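Side-chain contacts in exodeoxyribonuclease III (Neisseria meningitidis, PDB 2JC4), which acts as a 3'-5' exonuclease in DNA repair, probably trimming double-stranded DNA from its 3' ends with magnesium or manganese ions: residues 174-179 and 216-221; 236-241 and 247-252; 84-89 and 117-122; 53-58 and 90-95. One frame throughout, in Å; residues are numbered along the deposited sequence.

In the fold
From the N terminus, strand 53-57 comes first, and interaction 4 closes when residues 90-95 come back to face it from the second sheet. Before that return, the loop 84-89 has opened interaction 3, which closes on helix 115-135; the segments of these two contacts alternate, so they cross, and the chain passes straight from Arg89 of interaction 3 to Arg90 of interaction 4. Interaction 1 follows in series, setting helix 170-180 on strand 217-221; Trp175 packs against the helix of interaction 3. Last, interaction 2 closes a short loop from helix 236-239 into strand 250-254, returning to the first sheet. Asp217 and His247 link interactions 1 and 2 at the predicted active site.

Interaction 1 of 4, residues 174-179 and 216-221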
loop_
_atom_site.group_PDB
_atom_site.type_symbol
_atom_site.label_atom_id
_atom_site.label_comp_id
_atom_site.label_asym_id
_atom_site.label_seq_id
_atom_site.Cartn_x
_atom_site.Cartn_y
_atom_site.Cartn_z
ATOM N N GLN A 174 -15.743 1.236 -7.829
ATOM C CA GLN A 174 -15.501 1.638 -9.219
ATOM C C GLN A 174 -14.137 2.287 -9.439
ATOM O O GLN A 174 -13.491 2.005 -10.455
ATOM C CB GLN A 174 -16.606 2.538 -9.768
ATOM C CG GLN A 174 -16.507 2.710 -11.332
ATOM C CD GLN A 174 -16.473 1.365 -12.077
ATOM O OE1 GLN A 174 -17.413 0.552 -12.005
ATOM N NE2 GLN A 174 -15.394 1.131 -12.804
ATOM N N TRP A 175 -13.684 3.118 -8.499
ATOM C CA TRP A 175 -12.339 3.707 -8.596
ATOM C C TRP A 175 -11.260 2.636 -8.551
ATOM O O TRP A 175 -10.299 2.712 -9.312
ATOM C CB TRP A 175 -12.081 4.764 -7.515
ATOM C CG TRP A 175 -13.127 5.843 -7.510
ATOM C CD1 TRP A 175 -13.938 6.223 -8.557
ATOM C CD2 TRP A 175 -13.486 6.679 -6.395
ATOM N NE1 TRP A 175 -14.794 7.226 -8.143
ATOM C CE2 TRP A 175 -14.535 7.519 -6.822
ATOM C CE3 TRP A 175 -13.048 6.762 -5.067
ATOM C CZ2 TRP A 175 -15.137 8.446 -5.972
ATOM C CZ3 TRP A 175 -13.659 7.681 -4.211
ATOM C CH2 TRP A 175 -14.683 8.513 -4.677
ATOM N N PHE A 176 -11.445 1.620 -7.718
ATOM C CA PHE A 176 -10.518 0.509 -7.666
ATOM C C PHE A 176 -10.560 -0.262 -8.997
ATOM O O PHE A 176 -9.511 -0.628 -9.551
ATOM C CB PHE A 176 -10.822 -0.404 -6.462
ATOM C CG PHE A 176 -9.868 -1.580 -6.335
ATOM C CD1 PHE A 176 -8.582 -1.395 -5.810
ATOM C CD2 PHE A 176 -10.240 -2.850 -6.765
ATOM C CE1 PHE A 176 -7.700 -2.465 -5.696
ATOM C CE2 PHE A 176 -9.346 -3.928 -6.647
ATOM C CZ PHE A 176 -8.094 -3.727 -6.097
ATOM N N GLN A 177 -11.763 -0.472 -9.523
ATOM C CA GLN A 177 -11.917 -1.143 -10.822
ATOM C C GLN A 177 -11.223 -0.353 -11.930
ATOM O O GLN A 177 -10.615 -0.958 -12.834
ATOM C CB GLN A 177 -13.404 -1.439 -11.137
ATOM C CG GLN A 177 -13.649 -2.346 -12.387
ATOM C CD GLN A 177 -13.006 -3.712 -12.257
ATOM O OE1 GLN A 177 -13.240 -4.415 -11.273
ATOM N NE2 GLN A 177 -12.176 -4.088 -13.224
ATOM N N ASN A 178 -11.258 0.977 -11.851
ATOM C CA ASN A 178 -10.586 1.785 -12.878
ATOM C C ASN A 178 -9.079 1.538 -12.967
ATOM O O ASN A 178 -8.464 1.683 -14.028
ATOM C CB ASN A 178 -10.865 3.268 -12.685
ATOM C CG ASN A 178 -12.330 3.613 -12.834
ATOM O OD1 ASN A 178 -13.087 2.852 -13.412
ATOM N ND2 ASN A 178 -12.734 4.793 -12.329
ATOM N N LEU A 179 -8.464 1.192 -11.844
ATOM C CA LEU A 179 -7.048 0.811 -11.819
ATOM C C LEU A 179 -6.831 -0.578 -12.447
ATOM O O LEU A 179 -5.977 -0.747 -13.285
ATOM C CB LEU A 179 -6.521 0.855 -10.374
ATOM C CG LEU A 179 -6.450 2.234 -9.710
ATOM C CD1 LEU A 179 -6.115 2.091 -8.211
ATOM C CD2 LEU A 179 -5.440 3.189 -10.430
ATOM N N ILE A 216 -7.912 -3.717 2.582
ATOM C CA ILE A 216 -7.700 -2.429 1.897
ATOM C C ILE A 216 -6.278 -2.188 1.439
ATOM O O ILE A 216 -6.008 -1.180 0.752
ATOM C CB ILE A 216 -8.181 -1.232 2.772
ATOM C CG1 ILE A 216 -7.472 -1.236 4.152
ATOM C CG2 ILE A 216 -9.764 -1.285 2.919
ATOM C CD1 ILE A 216 -7.866 -0.029 5.058
ATOM N N ASP A 217 -5.360 -3.062 1.849
ATOM C CA ASP A 217 -3.989 -2.999 1.376
ATOM C C ASP A 217 -3.766 -4.036 0.286
ATOM O O ASP A 217 -3.974 -5.269 0.515
ATOM C CB ASP A 217 -3.041 -3.243 2.558
ATOM C CG ASP A 217 -3.239 -2.223 3.665
ATOM O OD1 ASP A 217 -2.605 -1.169 3.563
ATOM O OD2 ASP A 217 -3.967 -2.508 4.656
ATOM N N HIS A 218 -3.336 -3.566 -0.890
ATOM C CA HIS A 218 -3.363 -4.444 -2.097
ATOM C C HIS A 218 -2.057 -4.400 -2.835
ATOM O O HIS A 218 -1.280 -3.469 -2.651
ATOM C CB HIS A 218 -4.491 -4.026 -3.065
ATOM C CG HIS A 218 -5.844 -3.933 -2.419
ATOM N ND1 HIS A 218 -6.429 -4.998 -1.787
ATOM C CD2 HIS A 218 -6.686 -2.880 -2.248
ATOM C CE1 HIS A 218 -7.598 -4.621 -1.280
ATOM N NE2 HIS A 218 -7.780 -3.337 -1.553
ATOM N N ILE A 219 -1.835 -5.380 -3.719
ATOM C CA ILE A 219 -0.643 -5.374 -4.583
ATOM C C ILE A 219 -1.154 -5.636 -6.002
ATOM O O ILE A 219 -1.666 -6.709 -6.277
ATOM C CB ILE A 219 0.390 -6.445 -4.160
ATOM C CG1 ILE A 219 0.894 -6.164 -2.722
ATOM C CG2 ILE A 219 1.618 -6.417 -5.114
ATOM C CD1 ILE A 219 1.766 -7.242 -2.154
ATOM N N LEU A 220 -1.118 -4.614 -6.846
ATOM C CA LEU A 220 -1.699 -4.715 -8.193
ATOM C C LEU A 220 -0.531 -4.866 -9.160
ATOM O O LEU A 220 0.456 -4.112 -9.071
ATOM C CB LEU A 220 -2.584 -3.499 -8.544
ATOM C CG LEU A 220 -3.696 -3.005 -7.584
ATOM C CD1 LEU A 220 -4.659 -2.063 -8.318
ATOM C CD2 LEU A 220 -4.431 -4.105 -6.902
ATOM N N VAL A 221 -0.606 -5.870 -10.045
ATOM C CA VAL A 221 0.570 -6.242 -10.849
ATOM C C VAL A 221 0.283 -6.256 -12.372
ATOM O O VAL A 221 -0.819 -6.599 -12.804
ATOM C CB VAL A 221 1.186 -7.639 -10.379
ATOM C CG1 VAL A 221 1.582 -7.601 -8.870
ATOM C CG2 VAL A 221 0.184 -8.794 -10.609
#
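Helix 170-180 lies on the outer face of the sheet that carries strand 217-221, and Phe176 makes most of the contact, touching both His218 and Leu220. The short segments run 11.3 Å apart at closest approach, with their directions 33° from parallel. Phe176 holds CG anti to its backbone N (chi1 -179°), which sends the ring out from the helix to the strand. Its CE1 comes 3.6 Å from CD2 of His218. The two ring planes are inclined by 55°, centroids 5.0 Å apart, and Phe176 CZ sits above the rim of one imidazole face while the backbone carbon of Ile216 covers the rim of the opposite one. NE2 of His218 is hydrogen-bonded to the carbonyl of Ile149, a bond that should fix the rotation of the ring between these two neighbours. Leu220 packs against the Phe176 ring: its CD2 is 3.8 Å from Phe176 CZ, and its other methyl, CD1, lies 4.0 Å from CB of Leu179. No hydrogen bond crosses between the segments; the contact is made by packed rings and aliphatic carbons, all buried. On the other side of the strand, Asp217, predicted to be important for catalysis, is hydrogen-bonded to His247. A helix packed outside a sheet whose inner face meets a second sheet is the layered alpha/beta sandwich of the DNase I-like fold.

Interaction 2 of 4, residues 236-241 and 247-252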
loop_
_atom_site.group_PDB
_atom_site.type_symbol
_atom_site.label_atom_id
_atom_site.label_comp_id
_atom_site.label_asym_id
_atom_site.label_seq_id
_atom_site.Cartn_x
_atom_site.Cartn_y
_atom_site.Cartn_z
ATOM N N LEU A 236 0.062 -11.665 9.379
ATOM C CA LEU A 236 -0.629 -11.510 10.659
ATOM C C LEU A 236 0.240 -11.728 11.907
ATOM O O LEU A 236 -0.167 -11.361 13.026
ATOM C CB LEU A 236 -1.854 -12.424 10.695
ATOM C CG LEU A 236 -2.917 -12.093 9.647
ATOM C CD1 LEU A 236 -4.127 -12.951 9.895
ATOM C CD2 LEU A 236 -3.358 -10.604 9.631
ATOM N N GLU A 237 1.403 -12.366 11.746
ATOM C CA GLU A 237 2.365 -12.456 12.866
ATOM C C GLU A 237 2.756 -11.052 13.318
ATOM O O GLU A 237 2.746 -10.740 14.517
ATOM C CB GLU A 237 3.628 -13.230 12.449
ATOM C CG GLU A 237 3.313 -14.678 12.089
ATOM C CD GLU A 237 4.521 -15.442 11.608
ATOM O OE1 GLU A 237 5.638 -15.210 12.150
ATOM O OE2 GLU A 237 4.329 -16.282 10.696
ATOM N N THR A 238 3.058 -10.197 12.355
ATOM C CA THR A 238 3.467 -8.823 12.616
ATOM C C THR A 238 2.289 -8.051 13.217
ATOM O O THR A 238 2.476 -7.260 14.128
ATOM C CB THR A 238 3.998 -8.140 11.344
ATOM O OG1 THR A 238 5.217 -8.790 10.950
ATOM C CG2 THR A 238 4.332 -6.657 11.585
ATOM N N ARG A 239 1.073 -8.283 12.699
ATOM C CA ARG A 239 -0.149 -7.648 13.249
ATOM C C ARG A 239 -0.482 -8.134 14.688
ATOM O O ARG A 239 -1.142 -7.433 15.455
ATOM C CB ARG A 239 -1.319 -7.897 12.275
ATOM C CG ARG A 239 -2.659 -7.174 12.594
ATOM C CD ARG A 239 -2.443 -5.699 12.771
ATOM N NE ARG A 239 -3.664 -4.992 13.190
ATOM C CZ ARG A 239 -4.065 -4.859 14.450
ATOM N NH1 ARG A 239 -3.414 -5.478 15.458
ATOM N NH2 ARG A 239 -5.164 -4.134 14.694
ATOM N N ALA A 240 0.006 -9.330 15.058
ATOM C CA ALA A 240 -0.225 -9.915 16.386
ATOM C C ALA A 240 0.778 -9.459 17.427
ATOM O O ALA A 240 0.664 -9.844 18.598
ATOM C CB ALA A 240 -0.223 -11.482 16.318
ATOM N N LEU A 241 1.755 -8.637 17.044
ATOM C CA LEU A 241 2.776 -8.164 18.002
ATOM C C LEU A 241 2.221 -7.164 18.997
ATOM O O LEU A 241 1.149 -6.590 18.782
ATOM C CB LEU A 241 3.943 -7.508 17.271
ATOM C CG LEU A 241 4.705 -8.396 16.277
ATOM C CD1 LEU A 241 5.702 -7.526 15.460
ATOM C CD2 LEU A 241 5.417 -9.632 16.965
ATOM N N HIS A 247 -2.665 -1.827 10.533
ATOM C CA HIS A 247 -2.578 -2.607 9.262
ATOM C C HIS A 247 -1.498 -3.675 9.391
ATOM O O HIS A 247 -0.473 -3.451 10.030
ATOM C CB HIS A 247 -2.169 -1.719 8.069
ATOM C CG HIS A 247 -3.159 -0.642 7.714
ATOM N ND1 HIS A 247 -3.868 -0.655 6.535
ATOM C CD2 HIS A 247 -3.499 0.512 8.342
ATOM C CE1 HIS A 247 -4.648 0.414 6.475
ATOM N NE2 HIS A 247 -4.434 1.144 7.557
ATOM N N ALA A 248 -1.707 -4.799 8.699
ATOM C CA ALA A 248 -0.735 -5.875 8.585
ATOM C C ALA A 248 0.042 -5.701 7.279
ATOM O O ALA A 248 -0.533 -5.223 6.285
ATOM C CB ALA A 248 -1.476 -7.241 8.548
ATOM N N PRO A 249 1.328 -6.104 7.268
ATOM C CA PRO A 249 2.063 -6.089 5.995
ATOM C C PRO A 249 1.396 -7.057 5.041
ATOM O O PRO A 249 0.756 -8.020 5.484
ATOM C CB PRO A 249 3.462 -6.625 6.364
ATOM C CG PRO A 249 3.578 -6.512 7.906
ATOM C CD PRO A 249 2.139 -6.589 8.416
ATOM N N VAL A 250 1.517 -6.800 3.737
ATOM C CA VAL A 250 1.023 -7.736 2.730
ATOM C C VAL A 250 2.241 -8.016 1.846
ATOM O O VAL A 250 2.936 -7.077 1.469
ATOM C CB VAL A 250 -0.126 -7.134 1.866
ATOM C CG1 VAL A 250 -0.545 -8.133 0.763
ATOM C CG2 VAL A 250 -1.347 -6.746 2.760
ATOM N N THR A 251 2.476 -9.279 1.521
ATOM C CA THR A 251 3.628 -9.657 0.707
ATOM C C THR A 251 3.212 -10.458 -0.546
ATOM O O THR A 251 2.429 -11.414 -0.460
ATOM C CB THR A 251 4.635 -10.457 1.571
ATOM O OG1 THR A 251 5.073 -9.649 2.657
ATOM C CG2 THR A 251 5.878 -10.879 0.741
ATOM N N ALA A 252 3.758 -10.074 -1.708
ATOM C CA ALA A 252 3.668 -10.890 -2.902
ATOM C C ALA A 252 5.031 -11.480 -3.214
ATOM O O ALA A 252 6.056 -10.784 -3.111
ATOM C CB ALA A 252 3.180 -10.081 -4.063
#
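Thr238 and Pro249 make the close-packed part of this contact, together with Arg239 and Ala248 beside them. Both CB and CG2 of Thr238 rest on the CG-CD side of the proline ring, with CG2 3.8 Å from Pro249 CG. The threonine hydroxyl is engaged by Asp235. Next to this, CB of Arg239 meets CB of Ala248 at 3.8 Å, where the backbones approach to 5.0 Å between the CA atoms of the same two residues. The arginine chain bends at chi2 (53°), carrying CD past the carbonyl carbon of His247; its guanidinium then reaches other backbone carbonyls, through NH2 to Phe201 and, weakly, through NE to Asp246. The looser side belongs to Leu236, whose CD2 just reaches Ala248 CB at 4.0 Å. This leucine is partly exposed and has a pentaethylene glycol molecule close by, probably from the crystallisation liquor. The CB of His247 points away from the helix, and its ND1 is hydrogen-bonded to Asp217 OD2 in the predicted active site. Helix 236-239 lies in the connection between the antiparallel neighbours 229-234 and 250-254, with Trp6 of strand 2-7 against Thr238 and Pro249, and Phe208 of helix 207-210 against Leu236 and Arg239.

Interaction 3 of 4, residues 84-89 and 117-122; sequences PDDPQR and FKYKEQ
The phenol ring of Tyr119 is met at its edge, in plane, by the carboxylate oxygen OD2 of Asp86, with the amide of Gln88 also against it and the ring of Trp123 meeting it at a steep angle. The carboxylate stands nearly upright to the ring, the planes 79° apart, whereas the amide is inclined by 48°. Tyr119 OH donates to the syn lone pair of Asp86 OD2 at 2.8 Å. The amide packs on the hydroxyl, Gln88 CD 3.2 Å from Tyr119 OH, with Gln88 NE2 3.3 Å from Tyr119 CE2; no hydrogen bond forms between them. OE1 of this amide accepts from Arg90 and Asn63, which holds the group in its place. Arg90 NE adds a weak bond to the phenol oxygen. Asp86 is itself set by an Asx turn: OD1 accepts from the backbone N of Gln88 at 3.0 Å, approached from above the carboxylate plane. One carboxylate therefore shapes the loop and grips the helix. A dihydrogenphosphate ion touches Gln88, whose side chain is also about 6 Å from that of Tyr105, a predicted active-site residue. A loop pinned to a helix beside a bound phosphate is consistent with the substrate-binding rim of an AP/ExoA-family nuclease.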
loop_
_atom_site.group_PDB
_atom_site.type_symbol
_atom_site.label_atom_id
_atom_site.label_comp_id
_atom_site.label_asym_id
_atom_site.label_seq_id
_atom_site.Cartn_x
_atom_site.Cartn_y
_atom_site.Cartn_z
ATOM N N PRO A 84 -0.410 18.290 -9.454
ATOM C CA PRO A 84 0.999 18.614 -9.198
ATOM C C PRO A 84 1.241 19.454 -7.948
ATOM O O PRO A 84 2.368 19.492 -7.440
ATOM C CB PRO A 84 1.402 19.402 -10.449
ATOM C CG PRO A 84 0.145 20.035 -10.922
ATOM C CD PRO A 84 -0.924 19.000 -10.645
ATOM N N ASP A 85 0.209 20.124 -7.447
ATOM C CA ASP A 85 0.429 20.978 -6.293
ATOM C C ASP A 85 -0.300 20.504 -5.029
ATOM O O ASP A 85 -0.513 21.271 -4.094
ATOM C CB ASP A 85 0.074 22.414 -6.645
ATOM C CG ASP A 85 0.843 22.921 -7.859
ATOM O OD1 ASP A 85 2.082 22.852 -7.862
ATOM O OD2 ASP A 85 0.205 23.384 -8.812
ATOM N N ASP A 86 -0.642 19.220 -4.982
ATOM C CA ASP A 86 -1.168 18.632 -3.761
ATOM C C ASP A 86 0.027 18.471 -2.791
ATOM O O ASP A 86 1.026 17.840 -3.138
ATOM C CB ASP A 86 -1.893 17.305 -4.083
ATOM C CG ASP A 86 -2.423 16.591 -2.832
ATOM O OD1 ASP A 86 -2.330 17.166 -1.706
ATOM O OD2 ASP A 86 -2.876 15.419 -3.003
ATOM N N PRO A 87 -0.043 19.109 -1.600
ATOM C CA PRO A 87 1.095 18.987 -0.662
ATOM C C PRO A 87 1.151 17.636 0.085
ATOM O O PRO A 87 2.150 17.325 0.744
ATOM C CB PRO A 87 0.842 20.123 0.338
ATOM C CG PRO A 87 -0.685 20.250 0.364
ATOM C CD PRO A 87 -1.099 20.007 -1.079
ATOM N N GLN A 88 0.087 16.852 0.000
ATOM C CA GLN A 88 0.006 15.598 0.757
ATOM C C GLN A 88 0.915 14.517 0.172
ATOM O O GLN A 88 0.820 14.166 -1.006
ATOM C CB GLN A 88 -1.454 15.094 0.841
ATOM C CG GLN A 88 -2.363 16.102 1.610
ATOM C CD GLN A 88 -3.695 15.526 2.069
ATOM O OE1 GLN A 88 -3.786 14.367 2.509
ATOM N NE2 GLN A 88 -4.742 16.334 1.958
ATOM N N ARG A 89 1.775 13.981 1.028
ATOM C CA ARG A 89 2.837 13.076 0.573
ATOM C C ARG A 89 2.285 11.653 0.484
ATOM O O ARG A 89 2.251 10.944 1.466
ATOM C CB ARG A 89 4.043 13.184 1.504
ATOM C CG ARG A 89 4.636 14.609 1.570
ATOM C CD ARG A 89 4.789 15.215 0.148
ATOM N NE ARG A 89 5.730 16.351 0.127
ATOM C CZ ARG A 89 5.719 17.341 -0.776
ATOM N NH1 ARG A 89 4.815 17.380 -1.768
ATOM N NH2 ARG A 89 6.621 18.328 -0.682
ATOM N N PHE A 117 -14.007 13.190 0.709
ATOM C CA PHE A 117 -14.426 12.197 -0.270
ATOM C C PHE A 117 -14.358 12.744 -1.711
ATOM O O PHE A 117 -14.119 11.981 -2.668
ATOM C CB PHE A 117 -15.848 11.687 0.042
ATOM C CG PHE A 117 -16.189 10.381 -0.643
ATOM C CD1 PHE A 117 -15.623 9.191 -0.194
ATOM C CD2 PHE A 117 -17.081 10.337 -1.723
ATOM C CE1 PHE A 117 -15.962 7.980 -0.783
ATOM C CE2 PHE A 117 -17.393 9.119 -2.325
ATOM C CZ PHE A 117 -16.823 7.954 -1.849
ATOM N N LYS A 118 -14.604 14.061 -1.883
ATOM C CA LYS A 118 -14.404 14.681 -3.198
ATOM C C LYS A 118 -12.905 14.700 -3.523
ATOM O O LYS A 118 -12.519 14.458 -4.674
ATOM C CB LYS A 118 -14.988 16.118 -3.290
ATOM C CG LYS A 118 -16.518 16.177 -3.109
ATOM C CD LYS A 118 -17.211 16.789 -4.320
ATOM C CE LYS A 118 -18.707 16.466 -4.344
ATOM N NZ LYS A 118 -19.476 17.375 -3.430
ATOM N N TYR A 119 -12.087 15.018 -2.515
ATOM C CA TYR A 119 -10.622 14.918 -2.637
ATOM C C TYR A 119 -10.268 13.505 -3.068
ATOM O O TYR A 119 -9.549 13.332 -4.040
ATOM C CB TYR A 119 -9.916 15.334 -1.350
ATOM C CG TYR A 119 -8.412 15.085 -1.253
ATOM C CD1 TYR A 119 -7.534 15.407 -2.311
ATOM C CD2 TYR A 119 -7.865 14.562 -0.074
ATOM C CE1 TYR A 119 -6.131 15.166 -2.188
ATOM C CE2 TYR A 119 -6.503 14.332 0.058
ATOM C CZ TYR A 119 -5.644 14.624 -1.017
ATOM O OH TYR A 119 -4.302 14.404 -0.853
ATOM N N LYS A 120 -10.798 12.494 -2.378
ATOM C CA LYS A 120 -10.518 11.103 -2.736
ATOM C C LYS A 120 -10.800 10.833 -4.217
ATOM O O LYS A 120 -9.991 10.194 -4.898
ATOM C CB LYS A 120 -11.318 10.109 -1.869
ATOM C CG LYS A 120 -10.851 8.657 -1.992
ATOM C CD LYS A 120 -11.614 7.731 -1.008
ATOM C CE LYS A 120 -10.989 6.312 -0.943
ATOM N NZ LYS A 120 -11.503 5.502 0.209
ATOM N N GLU A 121 -11.964 11.288 -4.704
ATOM C CA GLU A 121 -12.351 11.077 -6.107
ATOM C C GLU A 121 -11.338 11.705 -7.050
ATOM O O GLU A 121 -10.905 11.075 -7.998
ATOM C CB GLU A 121 -13.754 11.648 -6.370
ATOM C CG GLU A 121 -14.272 11.492 -7.811
ATOM C CD GLU A 121 -15.640 12.140 -8.002
ATOM O OE1 GLU A 121 -16.097 12.914 -7.142
ATOM O OE2 GLU A 121 -16.267 11.849 -9.025
ATOM N N GLN A 122 -10.963 12.959 -6.793
ATOM C CA GLN A 122 -10.087 13.674 -7.740
ATOM C C GLN A 122 -8.686 13.054 -7.702
ATOM O O GLN A 122 -7.984 13.001 -8.725
ATOM C CB GLN A 122 -9.997 15.152 -7.349
ATOM C CG GLN A 122 -11.370 15.892 -7.243
ATOM C CD GLN A 122 -11.275 17.275 -6.536
ATOM O OE1 GLN A 122 -10.584 17.443 -5.514
ATOM N NE2 GLN A 122 -11.986 18.262 -7.086
#

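Interaction 4 of 4, residues 53-58 and 90-95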
loop_
_atom_site.group_PDB
_atom_site.type_symbol
_atom_site.label_atom_id
_atom_site.label_comp_id
_atom_site.label_asym_id
_atom_site.label_seq_id
_atom_site.Cartn_x
_atom_site.Cartn_y
_atom_site.Cartn_z
ATOM N N HIS A 53 18.854 0.592 1.022
ATOM C CA HIS A 53 18.661 1.882 0.339
ATOM C C HIS A 53 17.226 2.373 0.546
ATOM O O HIS A 53 16.296 1.575 0.513
ATOM C CB HIS A 53 18.951 1.730 -1.138
ATOM C CG HIS A 53 20.354 1.289 -1.424
ATOM N ND1 HIS A 53 21.440 2.125 -1.272
ATOM C CD2 HIS A 53 20.848 0.097 -1.828
ATOM C CE1 HIS A 53 22.543 1.468 -1.583
ATOM N NE2 HIS A 53 22.210 0.233 -1.921
ATOM N N CYS A 54 17.064 3.675 0.808
ATOM C CA CYS A 54 15.766 4.248 1.124
ATOM C C CYS A 54 15.513 5.457 0.272
ATOM O O CYS A 54 16.409 6.300 0.135
ATOM C CB CYS A 54 15.747 4.744 2.577
ATOM S SG CYS A 54 16.076 3.461 3.760
ATOM N N VAL A 55 14.310 5.561 -0.294
ATOM C CA VAL A 55 13.844 6.843 -0.831
ATOM C C VAL A 55 12.500 7.132 -0.201
ATOM O O VAL A 55 11.765 6.203 0.119
ATOM C CB VAL A 55 13.761 6.875 -2.375
ATOM C CG1 VAL A 55 15.185 6.683 -2.982
ATOM C CG2 VAL A 55 12.764 5.821 -2.926
ATOM N N TRP A 56 12.198 8.402 0.025
ATOM C CA TRP A 56 10.975 8.707 0.755
ATOM C C TRP A 56 10.467 10.101 0.466
ATOM O O TRP A 56 11.188 10.957 -0.098
ATOM C CB TRP A 56 11.192 8.534 2.273
ATOM C CG TRP A 56 12.178 9.521 2.843
ATOM C CD1 TRP A 56 11.878 10.710 3.460
ATOM C CD2 TRP A 56 13.626 9.413 2.860
ATOM N NE1 TRP A 56 13.042 11.341 3.862
ATOM C CE2 TRP A 56 14.123 10.571 3.506
ATOM C CE3 TRP A 56 14.534 8.454 2.410
ATOM C CZ2 TRP A 56 15.484 10.799 3.691
ATOM C CZ3 TRP A 56 15.902 8.682 2.600
ATOM C CH2 TRP A 56 16.357 9.843 3.239
ATOM N N SER A 57 9.233 10.329 0.911
ATOM C CA SER A 57 8.543 11.602 0.720
ATOM C C SER A 57 7.727 11.740 1.971
ATOM O O SER A 57 6.729 10.991 2.161
ATOM C CB SER A 57 7.602 11.529 -0.490
ATOM O OG SER A 57 6.942 12.772 -0.725
ATOM N N GLY A 58 8.163 12.647 2.839
ATOM C CA GLY A 58 7.490 12.867 4.132
ATOM C C GLY A 58 7.018 14.305 4.331
ATOM O O GLY A 58 7.475 15.217 3.653
ATOM N N ARG A 90 1.861 11.261 -0.725
ATOM C CA ARG A 90 1.054 10.013 -0.901
ATOM C C ARG A 90 1.517 9.066 -1.975
ATOM O O ARG A 90 1.050 7.928 -2.015
ATOM C CB ARG A 90 -0.377 10.382 -1.246
ATOM C CG ARG A 90 -1.104 11.019 -0.069
ATOM C CD ARG A 90 -2.494 11.330 -0.464
ATOM N NE ARG A 90 -3.262 11.862 0.670
ATOM C CZ ARG A 90 -3.849 11.113 1.608
ATOM N NH1 ARG A 90 -3.687 9.778 1.592
ATOM N NH2 ARG A 90 -4.556 11.703 2.586
ATOM N N VAL A 91 2.397 9.533 -2.880
ATOM C CA VAL A 91 2.813 8.703 -4.042
ATOM C C VAL A 91 4.333 8.850 -4.241
ATOM O O VAL A 91 4.865 9.966 -4.392
ATOM C CB VAL A 91 2.085 9.144 -5.341
ATOM C CG1 VAL A 91 2.467 8.249 -6.556
ATOM C CG2 VAL A 91 0.561 9.175 -5.158
ATOM N N ILE A 92 5.023 7.720 -4.223
ATOM C CA ILE A 92 6.422 7.690 -4.606
ATOM C C ILE A 92 6.616 6.476 -5.496
ATOM O O ILE A 92 6.050 5.406 -5.246
ATOM C CB ILE A 92 7.365 7.652 -3.345
ATOM C CG1 ILE A 92 8.833 7.838 -3.775
ATOM C CG2 ILE A 92 7.152 6.371 -2.467
ATOM C CD1 ILE A 92 9.787 8.080 -2.594
ATOM N N ALA A 93 7.396 6.645 -6.557
ATOM C CA ALA A 93 7.684 5.529 -7.468
ATOM C C ALA A 93 9.185 5.425 -7.731
ATOM O O ALA A 93 9.908 6.411 -7.659
ATOM C CB ALA A 93 6.917 5.682 -8.793
ATOM N N ALA A 94 9.650 4.236 -8.064
ATOM C CA ALA A 94 11.048 4.095 -8.434
ATOM C C ALA A 94 11.172 2.760 -9.123
ATOM O O ALA A 94 10.303 1.920 -8.962
ATOM C CB ALA A 94 11.942 4.144 -7.221
ATOM N N THR A 95 12.238 2.605 -9.901
ATOM C CA THR A 95 12.535 1.365 -10.615
ATOM C C THR A 95 13.613 0.670 -9.804
ATOM O O THR A 95 14.722 1.230 -9.598
ATOM C CB THR A 95 13.028 1.631 -12.068
ATOM O OG1 THR A 95 12.104 2.487 -12.745
ATOM C CG2 THR A 95 13.166 0.332 -12.836
HETATM O O HOH W 1 5.423 12.479 -2.748
#
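The terminal methyl of Ile92 pushes into the backbone of strand 53-57, touching Val55 and Trp56. Its CD1 lies 3.6 Å from Trp56 N and 3.8 Å from CG2 of Val55. Toward Ser57 the fit is slacker, with CD1 4.2 Å from Ser57 N. Two torsions make the reach possible: CG1 of Ile92 is anti to its backbone N (chi1 -171°) and CD1 continues outward (chi2 169°), giving a fully extended side chain. No direct hydrogen bond joins the segments, whose axes stay 7.5 Å apart at the closest and run roughly antiparallel, at 152°. A water may bridge them, donating to Val91 O at 3.1 Å, although its other leg, to Ser57 OG, is only 2.5 Å and so doubtful.

Around these first contacts, Ile67 of strand 65-69 and Val76 of strand 76-78 touch Val55, while Ile67, Val65 and Phe78 pack against Ile92. The CB of Trp56 points away from strand 91-96; its ring is stacked on Phe42, and NE1 is hydrogen-bonded to the carbonyl of Gln39. Strand 53-57 is the outermost of the first sheet and pairs with 65-69; strand 91-96 lies in the second sheet between 76-78 and 99-105. Face-to-face packing of two sheets, with side chains rather than backbone bonds between them, is the beta sandwich at the centre of the DNase I-like fold.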